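DUF5063 domain-containing protein (Bacteroides fragilis, PDB 3NRH) is of unknown function but folds as a predominantly alpha-helical protein belonging to the DUF5063 family. Local coordinates at residues E28-M33 / I81-I86; E89-L94 / N111-L116; G63-E68 / L132-T137; C59-D64 / M138-A143. All blocks are in the same frame, centred on the assembly; numbering follows the deposited sequence.

Interaction 1: residues E28-M33 / I81-I86; sequences ERAESM and INLASI
A30 and E31, in the loop after helix 11-28, run past one flank of helix 73-87, their CA atoms coming within 6.8 Å of L83 CA and 6.6 Å of N82 CA respectively. No direct hydrogen bond joins the two segments; flat-group stacking, methyl packing and a water bridge make the contact. The carboxylate of E31 lies over the amide of N82 with the two planes only 19° apart, and E31 CD sits 3.6 Å from N82 OD1. E31 reaches this place because its chain stays extended beyond CG (chi2 -168°), which carries the acid along the helix surface. At the border of the stack a water donates to E31 OE2 at 2.6 Å and accepts a longer bond of 3.3 Å from N82 ND2, tying acid and amide at their polar rims. The segment 28-33 is the connection between helices 11-28 and 35-54, so the contact lays an interhelical loop of the all-helical fold against the third helix, 73-87. On its buried side, A30 CB points at the helix and meets L83 CD2 at 3.7 Å, although the CB of L83 itself is directed away and its branch has to return. I86 aims at the loop as well: its CD1 methyl ends 3.5 Å from A30 O and reaches M33 O more loosely. F38 of helix 35-54 packs on L83, on I86 and on the selenomethionine M33, while R35 NE of the same helix donates a hydrogen bond to I86 O.

Interaction 2: residues E89-L94 / N111-L116; sequences EKDDYL and NISEDL
The chi1 of D91, -161°, swings its carboxylate away from its own backbone N and toward S113, while the chi1 of Y93, 69°, sets the ring between backbone N and carbonyl carbon and sends its hydroxyl to D115. Both oxygens of D91 then bind one residue: S113 N donates to D91 OD1 at 2.7 Å (angle 150°) and S113 OG to D91 OD2 at 2.6 Å, each met at the syn lone pair. The backbone adds a third bond, I112 N to D91 O at 2.8 Å. Strands 92-94 and 109-111 form a two-stranded antiparallel sheet, with D92 and N111 a non-hydrogen-bonded pair whose CA atoms are 4.6 Å apart, and the second strand runs straight into helix 112-131. N111 stands at the N-cap position without a capping bond from its side chain; the first N-H groups of the helix, those of I112 and S113, go to D91 instead, and the helix start would probably favour its negative charge. Further along the helix Y93 OH donates to D115 OD2 at 2.7 Å, arriving on the syn side but above the carboxylate plane. The ring turns its edge to this oxygen and to I112 N, and Y93 CD1 touches I112 CG1 at 3.9 Å. Beyond the sheet, I112 packs on L87 of helix 73-87 and on T160 and L164 of helix 135-169.

Interaction 3: residues G63-E68 / L132-T137; sequences GDESPE and LGLNET
T137 and P67 meet where the loop between helices 35-54 and 73-87 passes over the turn of a helical hairpin, helices 112-131 and 135-169. The hairpin turn is short: G133, with positive phi, leaves the first helix, and L134 holds the N-cap position of the second. Opposite it, E65 to E68 run extended, with backbone angles near those of a polyproline II helix, so successive residues present different sides to the turn. T137 points its CB at this extended run and takes the middle of the contact. Its hydroxyl sits between backbone N and carbonyl carbon (chi1 52°), which leaves the CG2 methyl to face the loop, 3.8 Å from P67 CA and also 3.8 Å from E65 O. The pyrrolidine ring lies alongside, its CB 4.1 Å from T137 CB. Two glutamates flank this centre, and each meets a leucine of the turn at about a right angle. E65, fully extended, brings its OE2 within 3.8 Å of L134 CD2; its OE1 is 5.5 Å from E136 OE1, near enough for like charges to be felt weakly if both acids are ionised. No hydrogen bond crosses, and the contact is a surface one of van der Waals type, backed by V129 of helix 112-131, which touches both P67 and T137. At the other flank E68 also rests on F128 of that helix. Its carboxylate lies flat under a methyl group of L132: CD1 stands over the face, 3.6 Å from E68 OE2 and 3.7 Å from E68 CD.

Interaction 4: residues C59-D64 / M138-A143; sequences CEMIGD and MNDSLA
The carboxylate of D140 has the selenomethionine methyl of M61 over one face and two backbone N-H groups of the loop at its oxygen edge. M61 CE stands almost directly above the carboxyl carbon, 3.2 Å from D140 CG, a tight approach made possible by a side chain that bends at chi2 and chi3 and so folds back to the helix although its CB points away. I62 N donates to D140 OD1 at 3.0 Å, nearly straight at 164°; G63 N donates to D140 OD2 at 2.9 Å with a more bent path of 136°. Both donors come from the syn side and stand somewhat out of the carboxylate plane, toward the face that carries M61 CE. I62 also lays its CB and CG1 along the same acid, crossing it at about a right angle, and its CG1 side packs on N139. The loop 55-72, which joins helices 35-54 and 73-87, is thus bound near the beginning of the long helix 135-169, part of the all-helical framework. Near the earlier end of the loop segment, A143 fills the angle between two loop residues, its CB 3.7 Å from M61 SE and 3.9 Å from C59 CB. C59 SG is pressed to 3.3 Å from L142 CD2, and C59 N is held by Q146 one turn farther along. The two N-H bonds should stabilise D140 as an anion, yet G63 O lies 2.9 Å from D140 OD2 as a second acceptor, which would tend to raise the pKa of this buried acid.

The four contacts form two groups well separated in the helical fold, with interaction 2 on the opposite side of the chain's centre from interactions 3 and 4. Interactions 1 and 2 have centres 13 Å apart and touch through helix 73-87: L83 and A84 pack on S113, and L83 CD1 is 3.7 Å from L116 CB. Interactions 3 and 4 are closer, with centres 8 Å apart; they share G63 and D64, both use helix 135-169, and P67 CG lies 3.9 Å from D140 CB. Between the groups, centres are 31 to 34 Å apart and nearest atoms about 13 to 17 Å. Helix 112-131 bridges the distance, starting in interaction 2 and ending beside interaction 3. With no function established, none of the contacts can be tied to an active site.

Interaction 1: residues E28-M33 / I81-I86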
loop_
_atom_site.group_PDB
_atom_site.type_symbol
_atom_site.label_atom_id
_atom_site.label_comp_id
_atom_site.label_asym_id
_atom_site.label_seq_id
_atom_site.Cartn_x
_atom_site.Cartn_y
_atom_site.Cartn_z
ATOM N N GLU A 28 3.772 -19.207 0.453
ATOM C CA GLU A 28 4.140 -20.616 0.396
ATOM C C GLU A 28 3.727 -21.382 1.654
ATOM O O GLU A 28 3.562 -22.597 1.621
ATOM C CB GLU A 28 5.649 -20.743 0.171
ATOM C CG GLU A 28 6.083 -20.360 -1.247
ATOM C CD GLU A 28 7.560 -20.027 -1.348
ATOM O OE1 GLU A 28 8.277 -20.121 -0.326
ATOM O OE2 GLU A 28 8.010 -19.667 -2.457
ATOM N N ARG A 29 3.554 -20.665 2.760
ATOM C CA ARG A 29 3.165 -21.284 4.023
ATOM C C ARG A 29 1.681 -21.073 4.329
ATOM O O ARG A 29 1.241 -21.266 5.462
ATOM C CB ARG A 29 4.018 -20.702 5.155
ATOM C CG ARG A 29 5.519 -20.944 4.989
ATOM C CD ARG A 29 6.327 -20.048 5.906
ATOM N NE ARG A 29 5.892 -20.170 7.295
ATOM C CZ ARG A 29 6.321 -19.393 8.283
ATOM N NH1 ARG A 29 7.203 -18.433 8.037
ATOM N NH2 ARG A 29 5.867 -19.571 9.517
ATOM N N ALA A 30 0.917 -20.698 3.308
ATOM C CA ALA A 30 -0.516 -20.427 3.446
ATOM C C ALA A 30 -1.354 -21.529 4.094
ATOM O O ALA A 30 -2.242 -21.237 4.896
ATOM C CB ALA A 30 -1.105 -20.071 2.083
ATOM N N GLU A 31 -1.093 -22.787 3.751
ATOM C CA GLU A 31 -1.862 -23.888 4.331
ATOM C C GLU A 31 -1.632 -24.021 5.835
ATOM O O GLU A 31 -2.253 -24.856 6.489
ATOM C CB GLU A 31 -1.502 -25.218 3.666
ATOM C CG GLU A 31 -1.803 -25.304 2.184
ATOM C CD GLU A 31 -1.700 -26.726 1.663
ATOM O OE1 GLU A 31 -2.574 -27.550 2.009
ATOM O OE2 GLU A 31 -0.744 -27.025 0.916
ATOM N N SER A 32 -0.746 -23.197 6.384
ATOM C CA SER A 32 -0.437 -23.265 7.807
ATOM C C SER A 32 -1.007 -22.113 8.633
ATOM O O SER A 32 -0.368 -21.654 9.580
ATOM C CB SER A 32 1.082 -23.319 8.000
ATOM O OG SER A 32 1.652 -24.385 7.262
HETATM N N MSE A 33 -2.206 -21.651 8.293
HETATM C CA MSE A 33 -2.805 -20.545 9.034
HETATM C C MSE A 33 -4.285 -20.315 8.742
HETATM O O MSE A 33 -4.835 -20.846 7.777
HETATM C CB MSE A 33 -2.037 -19.259 8.745
HETATM C CG MSE A 33 -2.131 -18.810 7.303
HETATM SE SE MSE A 33 -1.042 -17.264 6.974
HETATM C CE MSE A 33 0.563 -18.151 6.353
ATOM N N ILE A 81 -4.714 -22.519 -5.951
ATOM C CA ILE A 81 -5.755 -23.314 -5.322
ATOM C C ILE A 81 -5.712 -23.224 -3.797
ATOM O O ILE A 81 -6.756 -23.126 -3.150
ATOM C CB ILE A 81 -5.663 -24.792 -5.769
ATOM C CG1 ILE A 81 -5.979 -24.887 -7.266
ATOM C CG2 ILE A 81 -6.632 -25.647 -4.966
ATOM C CD1 ILE A 81 -5.770 -26.263 -7.863
ATOM N N ASN A 82 -4.517 -23.251 -3.216
ATOM C CA ASN A 82 -4.401 -23.160 -1.764
ATOM C C ASN A 82 -4.881 -21.804 -1.258
ATOM O O ASN A 82 -5.560 -21.718 -0.237
ATOM C CB ASN A 82 -2.956 -23.396 -1.313
ATOM C CG ASN A 82 -2.491 -24.812 -1.586
ATOM O OD1 ASN A 82 -3.256 -25.764 -1.422
ATOM N ND2 ASN A 82 -1.237 -24.961 -1.990
ATOM N N LEU A 83 -4.529 -20.745 -1.977
ATOM C CA LEU A 83 -4.948 -19.412 -1.573
ATOM C C LEU A 83 -6.458 -19.291 -1.708
ATOM O O LEU A 83 -7.124 -18.696 -0.858
ATOM C CB LEU A 83 -4.251 -18.349 -2.429
ATOM C CG LEU A 83 -2.723 -18.347 -2.302
ATOM C CD1 LEU A 83 -2.135 -17.219 -3.131
ATOM C CD2 LEU A 83 -2.333 -18.189 -0.833
ATOM N N ALA A 84 -6.996 -19.867 -2.777
ATOM C CA ALA A 84 -8.433 -19.822 -3.007
ATOM C C ALA A 84 -9.167 -20.531 -1.869
ATOM O O ALA A 84 -10.221 -20.083 -1.430
ATOM C CB ALA A 84 -8.772 -20.468 -4.356
ATOM N N SER A 85 -8.601 -21.632 -1.384
ATOM C CA SER A 85 -9.215 -22.389 -0.293
ATOM C C SER A 85 -9.217 -21.609 1.021
ATOM O O SER A 85 -10.175 -21.680 1.795
ATOM C CB SER A 85 -8.490 -23.724 -0.091
ATOM O OG SER A 85 -8.585 -24.529 -1.254
ATOM N N ILE A 86 -8.145 -20.864 1.273
ATOM C CA ILE A 86 -8.034 -20.065 2.489
ATOM C C ILE A 86 -9.072 -18.951 2.497
ATOM O O ILE A 86 -9.736 -18.715 3.510
ATOM C CB ILE A 86 -6.632 -19.404 2.611
ATOM C CG1 ILE A 86 -5.526 -20.461 2.564
ATOM C CG2 ILE A 86 -6.544 -18.600 3.903
ATOM C CD1 ILE A 86 -5.539 -21.430 3.729
HETATM O O HOH W 1 0.222 -27.817 -1.409
#

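Interaction 2: residues E89-L94 / N111-L116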
loop_
_atom_site.group_PDB
_atom_site.type_symbol
_atom_site.label_atom_id
_atom_site.label_comp_id
_atom_site.label_asym_id
_atom_site.label_seq_id
_atom_site.Cartn_x
_atom_site.Cartn_y
_atom_site.Cartn_z
ATOM N N GLU A 89 -15.277 -18.040 -0.030
ATOM C CA GLU A 89 -16.165 -17.060 -0.675
ATOM C C GLU A 89 -15.590 -15.634 -0.745
ATOM O O GLU A 89 -16.086 -14.804 -1.506
ATOM C CB GLU A 89 -17.551 -17.051 0.017
ATOM C CG GLU A 89 -17.659 -17.839 1.328
ATOM C CD GLU A 89 -17.165 -17.071 2.554
ATOM O OE1 GLU A 89 -17.558 -15.889 2.728
ATOM O OE2 GLU A 89 -16.394 -17.665 3.347
ATOM N N LYS A 90 -14.550 -15.364 0.047
ATOM C CA LYS A 90 -13.863 -14.052 0.092
ATOM C C LYS A 90 -12.927 -13.818 -1.085
ATOM O O LYS A 90 -12.438 -12.709 -1.307
ATOM C CB LYS A 90 -12.987 -13.959 1.342
ATOM C CG LYS A 90 -13.377 -12.916 2.323
ATOM C CD LYS A 90 -14.614 -13.364 3.051
ATOM C CE LYS A 90 -15.849 -12.487 2.838
ATOM N NZ LYS A 90 -16.663 -12.652 4.077
ATOM N N ASP A 91 -12.629 -14.891 -1.795
ATOM C CA ASP A 91 -11.695 -14.800 -2.897
ATOM C C ASP A 91 -12.172 -13.941 -4.057
ATOM O O ASP A 91 -11.383 -13.238 -4.700
ATOM C CB ASP A 91 -11.362 -16.203 -3.394
ATOM C CG ASP A 91 -10.098 -16.232 -4.195
ATOM O OD1 ASP A 91 -9.171 -15.482 -3.823
ATOM O OD2 ASP A 91 -10.030 -17.000 -5.174
ATOM N N ASP A 92 -13.472 -13.991 -4.316
ATOM C CA ASP A 92 -14.043 -13.241 -5.415
ATOM C C ASP A 92 -14.420 -11.811 -5.062
ATOM O O ASP A 92 -14.929 -11.531 -3.975
ATOM C CB ASP A 92 -15.272 -13.976 -5.957
ATOM C CG ASP A 92 -14.926 -15.335 -6.540
ATOM O OD1 ASP A 92 -14.474 -16.217 -5.777
ATOM O OD2 ASP A 92 -15.100 -15.520 -7.762
ATOM N N TYR A 93 -14.146 -10.904 -5.988
ATOM C CA TYR A 93 -14.497 -9.509 -5.802
ATOM C C TYR A 93 -14.761 -8.869 -7.152
ATOM O O TYR A 93 -14.174 -9.254 -8.163
ATOM C CB TYR A 93 -13.391 -8.742 -5.067
ATOM C CG TYR A 93 -12.108 -8.539 -5.842
ATOM C CD1 TYR A 93 -11.152 -9.551 -5.928
ATOM C CD2 TYR A 93 -11.830 -7.316 -6.453
ATOM C CE1 TYR A 93 -9.947 -9.344 -6.593
ATOM C CE2 TYR A 93 -10.629 -7.101 -7.122
ATOM C CZ TYR A 93 -9.691 -8.119 -7.185
ATOM O OH TYR A 93 -8.487 -7.905 -7.815
ATOM N N LEU A 94 -15.672 -7.906 -7.167
ATOM C CA LEU A 94 -16.011 -7.206 -8.393
ATOM C C LEU A 94 -15.227 -5.903 -8.412
ATOM O O LEU A 94 -15.436 -5.033 -7.568
ATOM C CB LEU A 94 -17.511 -6.928 -8.442
ATOM N N ASN A 111 -10.326 -12.649 -8.794
ATOM C CA ASN A 111 -10.059 -13.488 -7.636
ATOM C C ASN A 111 -8.737 -13.076 -7.007
ATOM O O ASN A 111 -7.719 -12.966 -7.689
ATOM C CB ASN A 111 -9.997 -14.962 -8.043
ATOM C CG ASN A 111 -11.354 -15.521 -8.417
ATOM O OD1 ASN A 111 -12.249 -15.620 -7.578
ATOM N ND2 ASN A 111 -11.515 -15.881 -9.681
ATOM N N ILE A 112 -8.765 -12.836 -5.703
ATOM C CA ILE A 112 -7.557 -12.452 -4.981
ATOM C C ILE A 112 -6.482 -13.527 -5.163
ATOM O O ILE A 112 -5.312 -13.219 -5.384
ATOM C CB ILE A 112 -7.847 -12.281 -3.475
ATOM C CG1 ILE A 112 -8.848 -11.139 -3.262
ATOM C CG2 ILE A 112 -6.549 -12.011 -2.723
ATOM C CD1 ILE A 112 -9.345 -11.006 -1.820
ATOM N N SER A 113 -6.883 -14.791 -5.082
ATOM C CA SER A 113 -5.933 -15.888 -5.225
ATOM C C SER A 113 -5.151 -15.828 -6.538
ATOM O O SER A 113 -3.950 -16.091 -6.558
ATOM C CB SER A 113 -6.660 -17.233 -5.109
ATOM O OG SER A 113 -7.659 -17.353 -6.103
ATOM N N GLU A 114 -5.824 -15.472 -7.631
ATOM C CA GLU A 114 -5.156 -15.391 -8.921
ATOM C C GLU A 114 -4.204 -14.206 -8.957
ATOM O O GLU A 114 -3.098 -14.315 -9.483
ATOM C CB GLU A 114 -6.177 -15.277 -10.056
ATOM C CG GLU A 114 -5.575 -15.536 -11.425
ATOM C CD GLU A 114 -6.602 -15.483 -12.538
ATOM O OE1 GLU A 114 -7.698 -16.054 -12.364
ATOM O OE2 GLU A 114 -6.304 -14.882 -13.592
ATOM N N ASP A 115 -4.635 -13.072 -8.404
ATOM C CA ASP A 115 -3.788 -11.882 -8.356
ATOM C C ASP A 115 -2.507 -12.187 -7.584
ATOM O O ASP A 115 -1.403 -11.871 -8.039
ATOM C CB ASP A 115 -4.493 -10.717 -7.649
ATOM C CG ASP A 115 -5.608 -10.108 -8.476
ATOM O OD1 ASP A 115 -5.365 -9.761 -9.650
ATOM O OD2 ASP A 115 -6.729 -9.959 -7.940
ATOM N N LEU A 116 -2.660 -12.785 -6.405
ATOM C CA LEU A 116 -1.504 -13.111 -5.578
ATOM C C LEU A 116 -0.569 -14.098 -6.265
ATOM O O LEU A 116 0.648 -13.930 -6.224
ATOM C CB LEU A 116 -1.952 -13.658 -4.218
ATOM C CG LEU A 116 -2.674 -12.641 -3.329
ATOM C CD1 LEU A 116 -3.174 -13.325 -2.056
ATOM C CD2 LEU A 116 -1.729 -11.495 -2.989
#

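Interaction 3: residues G63-E68 / L132-T137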
loop_
_atom_site.group_PDB
_atom_site.type_symbol
_atom_site.label_atom_id
_atom_site.label_comp_id
_atom_site.label_asym_id
_atom_site.label_seq_id
_atom_site.Cartn_x
_atom_site.Cartn_y
_atom_site.Cartn_z
ATOM N N GLY A 63 21.360 -8.684 -21.056
ATOM C CA GLY A 63 21.013 -9.694 -22.024
ATOM C C GLY A 63 21.918 -10.886 -21.825
ATOM O O GLY A 63 22.155 -11.323 -20.688
ATOM N N ASP A 64 22.457 -11.381 -22.932
ATOM C CA ASP A 64 23.298 -12.559 -22.917
ATOM C C ASP A 64 22.345 -13.660 -22.547
ATOM O O ASP A 64 21.286 -13.829 -23.132
ATOM C CB ASP A 64 24.380 -12.500 -21.837
ATOM C CG ASP A 64 25.744 -12.173 -22.383
ATOM O OD1 ASP A 64 26.090 -10.977 -22.359
ATOM O OD2 ASP A 64 26.473 -13.096 -22.819
ATOM N N GLU A 65 22.732 -14.348 -21.490
ATOM C CA GLU A 65 22.050 -15.501 -20.913
ATOM C C GLU A 65 20.750 -15.184 -20.176
ATOM O O GLU A 65 20.688 -14.285 -19.343
ATOM C CB GLU A 65 23.011 -16.139 -19.934
ATOM C CG GLU A 65 22.635 -17.455 -19.366
ATOM C CD GLU A 65 23.625 -17.848 -18.305
ATOM O OE1 GLU A 65 24.822 -17.555 -18.509
ATOM O OE2 GLU A 65 23.230 -18.434 -17.273
ATOM N N SER A 66 19.716 -15.954 -20.484
ATOM C CA SER A 66 18.404 -15.801 -19.856
ATOM C C SER A 66 18.472 -16.316 -18.423
ATOM O O SER A 66 19.069 -17.359 -18.156
ATOM C CB SER A 66 17.346 -16.604 -20.632
ATOM O OG SER A 66 17.261 -16.169 -21.976
ATOM N N PRO A 67 17.878 -15.578 -17.477
ATOM C CA PRO A 67 17.891 -16.005 -16.073
ATOM C C PRO A 67 17.057 -17.275 -15.932
ATOM O O PRO A 67 16.102 -17.475 -16.683
ATOM C CB PRO A 67 17.248 -14.823 -15.346
ATOM C CG PRO A 67 17.536 -13.656 -16.247
ATOM C CD PRO A 67 17.302 -14.232 -17.618
ATOM N N GLU A 68 17.420 -18.140 -14.990
ATOM C CA GLU A 68 16.656 -19.365 -14.768
ATOM C C GLU A 68 15.273 -18.973 -14.268
ATOM O O GLU A 68 15.107 -17.930 -13.638
ATOM C CB GLU A 68 17.333 -20.248 -13.708
ATOM C CG GLU A 68 18.463 -21.131 -14.220
ATOM C CD GLU A 68 19.058 -22.001 -13.123
ATOM O OE1 GLU A 68 18.282 -22.667 -12.402
ATOM O OE2 GLU A 68 20.301 -22.025 -12.983
ATOM N N LEU A 132 21.119 -17.412 -6.764
ATOM C CA LEU A 132 22.032 -18.313 -7.466
ATOM C C LEU A 132 23.450 -17.750 -7.591
ATOM O O LEU A 132 24.388 -18.480 -7.912
ATOM C CB LEU A 132 21.463 -18.696 -8.840
ATOM C CG LEU A 132 20.167 -19.519 -8.755
ATOM C CD1 LEU A 132 19.710 -19.942 -10.141
ATOM C CD2 LEU A 132 20.399 -20.744 -7.885
ATOM N N GLY A 133 23.599 -16.450 -7.347
ATOM C CA GLY A 133 24.918 -15.833 -7.362
ATOM C C GLY A 133 25.633 -15.404 -8.630
ATOM O O GLY A 133 26.789 -14.987 -8.550
ATOM N N LEU A 134 24.992 -15.499 -9.791
ATOM C CA LEU A 134 25.639 -15.084 -11.037
ATOM C C LEU A 134 25.258 -13.626 -11.303
ATOM O O LEU A 134 24.100 -13.317 -11.590
ATOM C CB LEU A 134 25.189 -15.988 -12.193
ATOM C CG LEU A 134 25.866 -15.818 -13.563
ATOM C CD1 LEU A 134 27.374 -15.955 -13.433
ATOM C CD2 LEU A 134 25.300 -16.838 -14.541
ATOM N N ASN A 135 26.238 -12.734 -11.202
ATOM C CA ASN A 135 26.014 -11.303 -11.388
ATOM C C ASN A 135 25.134 -10.898 -12.573
ATOM O O ASN A 135 24.184 -10.131 -12.408
ATOM C CB ASN A 135 27.358 -10.574 -11.481
ATOM C CG ASN A 135 27.203 -9.064 -11.488
ATOM O OD1 ASN A 135 26.736 -8.480 -12.467
ATOM N ND2 ASN A 135 27.590 -8.423 -10.389
ATOM N N GLU A 136 25.447 -11.407 -13.758
ATOM C CA GLU A 136 24.689 -11.071 -14.963
ATOM C C GLU A 136 23.186 -11.351 -14.878
ATOM O O GLU A 136 22.374 -10.484 -15.192
ATOM C CB GLU A 136 25.266 -11.811 -16.176
ATOM C CG GLU A 136 26.759 -11.602 -16.391
ATOM C CD GLU A 136 27.608 -12.462 -15.472
ATOM O OE1 GLU A 136 27.564 -13.701 -15.617
ATOM O OE2 GLU A 136 28.315 -11.903 -14.606
ATOM N N THR A 137 22.818 -12.563 -14.473
ATOM C CA THR A 137 21.414 -12.931 -14.373
ATOM C C THR A 137 20.757 -12.329 -13.138
ATOM O O THR A 137 19.538 -12.191 -13.091
ATOM C CB THR A 137 21.224 -14.470 -14.387
ATOM O OG1 THR A 137 22.071 -15.076 -13.406
ATOM C CG2 THR A 137 21.567 -15.030 -15.765
#

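Interaction 4: residues C59-D64 / M138-A143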
loop_
_atom_site.group_PDB
_atom_site.type_symbol
_atom_site.label_atom_id
_atom_site.label_comp_id
_atom_site.label_asym_id
_atom_site.label_seq_id
_atom_site.Cartn_x
_atom_site.Cartn_y
_atom_site.Cartn_z
ATOM N N CYS A 59 17.331 0.018 -13.653
ATOM C CA CYS A 59 18.091 -1.142 -14.107
ATOM C C CYS A 59 18.046 -1.284 -15.625
ATOM O O CYS A 59 17.040 -0.973 -16.260
ATOM C CB CYS A 59 17.540 -2.415 -13.459
ATOM S SG CYS A 59 17.571 -2.392 -11.655
ATOM N N GLU A 60 19.144 -1.758 -16.201
ATOM C CA GLU A 60 19.233 -1.946 -17.643
ATOM C C GLU A 60 19.513 -3.411 -17.973
ATOM O O GLU A 60 20.258 -4.079 -17.267
ATOM C CB GLU A 60 20.353 -1.079 -18.222
ATOM C CG GLU A 60 21.733 -1.403 -17.659
ATOM C CD GLU A 60 22.847 -0.642 -18.352
ATOM O OE1 GLU A 60 22.792 0.607 -18.386
ATOM O OE2 GLU A 60 23.783 -1.296 -18.862
HETATM N N MSE A 61 18.911 -3.902 -19.047
HETATM C CA MSE A 61 19.112 -5.279 -19.485
HETATM C C MSE A 61 20.526 -5.439 -20.054
HETATM O O MSE A 61 20.989 -4.584 -20.804
HETATM C CB MSE A 61 18.106 -5.624 -20.586
HETATM C CG MSE A 61 16.694 -5.933 -20.090
HETATM SE SE MSE A 61 16.708 -7.397 -18.839
HETATM C CE MSE A 61 17.786 -8.662 -19.817
ATOM N N ILE A 62 21.231 -6.501 -19.663
ATOM C CA ILE A 62 22.570 -6.791 -20.198
ATOM C C ILE A 62 22.300 -7.788 -21.319
ATOM O O ILE A 62 22.902 -7.750 -22.382
ATOM C CB ILE A 62 23.472 -7.505 -19.164
ATOM C CG1 ILE A 62 23.716 -6.601 -17.954
ATOM C CG2 ILE A 62 24.742 -8.036 -19.833
ATOM C CD1 ILE A 62 24.082 -5.198 -18.251
ATOM N N GLY A 63 21.360 -8.684 -21.056
ATOM C CA GLY A 63 21.013 -9.694 -22.024
ATOM C C GLY A 63 21.918 -10.886 -21.825
ATOM O O GLY A 63 22.155 -11.323 -20.688
ATOM N N ASP A 64 22.457 -11.381 -22.932
ATOM C CA ASP A 64 23.298 -12.559 -22.917
ATOM C C ASP A 64 22.345 -13.660 -22.547
ATOM O O ASP A 64 21.286 -13.829 -23.132
ATOM C CB ASP A 64 24.380 -12.500 -21.837
ATOM C CG ASP A 64 25.744 -12.173 -22.383
ATOM O OD1 ASP A 64 26.090 -10.977 -22.359
ATOM O OD2 ASP A 64 26.473 -13.096 -22.819
HETATM N N MSE A 138 21.559 -11.973 -12.136
HETATM C CA MSE A 138 21.016 -11.341 -10.943
HETATM C C MSE A 138 20.537 -9.966 -11.396
HETATM O O MSE A 138 19.464 -9.498 -11.007
HETATM C CB MSE A 138 22.096 -11.179 -9.865
HETATM C CG MSE A 138 22.482 -12.466 -9.148
HETATM SE SE MSE A 138 23.948 -12.196 -7.897
HETATM C CE MSE A 138 22.980 -11.292 -6.500
ATOM N N ASN A 139 21.341 -9.328 -12.240
ATOM C CA ASN A 139 20.999 -8.008 -12.750
ATOM C C ASN A 139 19.803 -8.052 -13.689
ATOM O O ASN A 139 18.882 -7.240 -13.573
ATOM C CB ASN A 139 22.196 -7.390 -13.474
ATOM C CG ASN A 139 21.852 -6.071 -14.134
ATOM O OD1 ASN A 139 21.309 -6.039 -15.237
ATOM N ND2 ASN A 139 22.149 -4.977 -13.453
ATOM N N ASP A 140 19.817 -9.000 -14.621
ATOM C CA ASP A 140 18.725 -9.122 -15.579
ATOM C C ASP A 140 17.408 -9.533 -14.940
ATOM O O ASP A 140 16.353 -9.035 -15.334
ATOM C CB ASP A 140 19.115 -10.089 -16.699
ATOM C CG ASP A 140 20.070 -9.453 -17.696
ATOM O OD1 ASP A 140 20.570 -8.346 -17.398
ATOM O OD2 ASP A 140 20.320 -10.048 -18.768
ATOM N N SER A 141 17.454 -10.423 -13.951
ATOM C CA SER A 141 16.218 -10.841 -13.287
ATOM C C SER A 141 15.616 -9.637 -12.563
ATOM O O SER A 141 14.396 -9.477 -12.510
ATOM C CB SER A 141 16.479 -11.991 -12.297
ATOM O OG SER A 141 17.360 -11.617 -11.247
ATOM N N LEU A 142 16.478 -8.784 -12.016
ATOM C CA LEU A 142 16.021 -7.581 -11.320
ATOM C C LEU A 142 15.367 -6.631 -12.321
ATOM O O LEU A 142 14.268 -6.122 -12.090
ATOM C CB LEU A 142 17.197 -6.870 -10.646
ATOM C CG LEU A 142 16.858 -5.523 -10.005
ATOM C CD1 LEU A 142 15.862 -5.744 -8.880
ATOM C CD2 LEU A 142 18.125 -4.855 -9.479
ATOM N N ALA A 143 16.050 -6.393 -13.437
ATOM C CA ALA A 143 15.530 -5.508 -14.476
ATOM C C ALA A 143 14.160 -5.978 -14.964
ATOM O O ALA A 143 13.249 -5.175 -15.139
ATOM C CB ALA A 143 16.511 -5.439 -15.650
#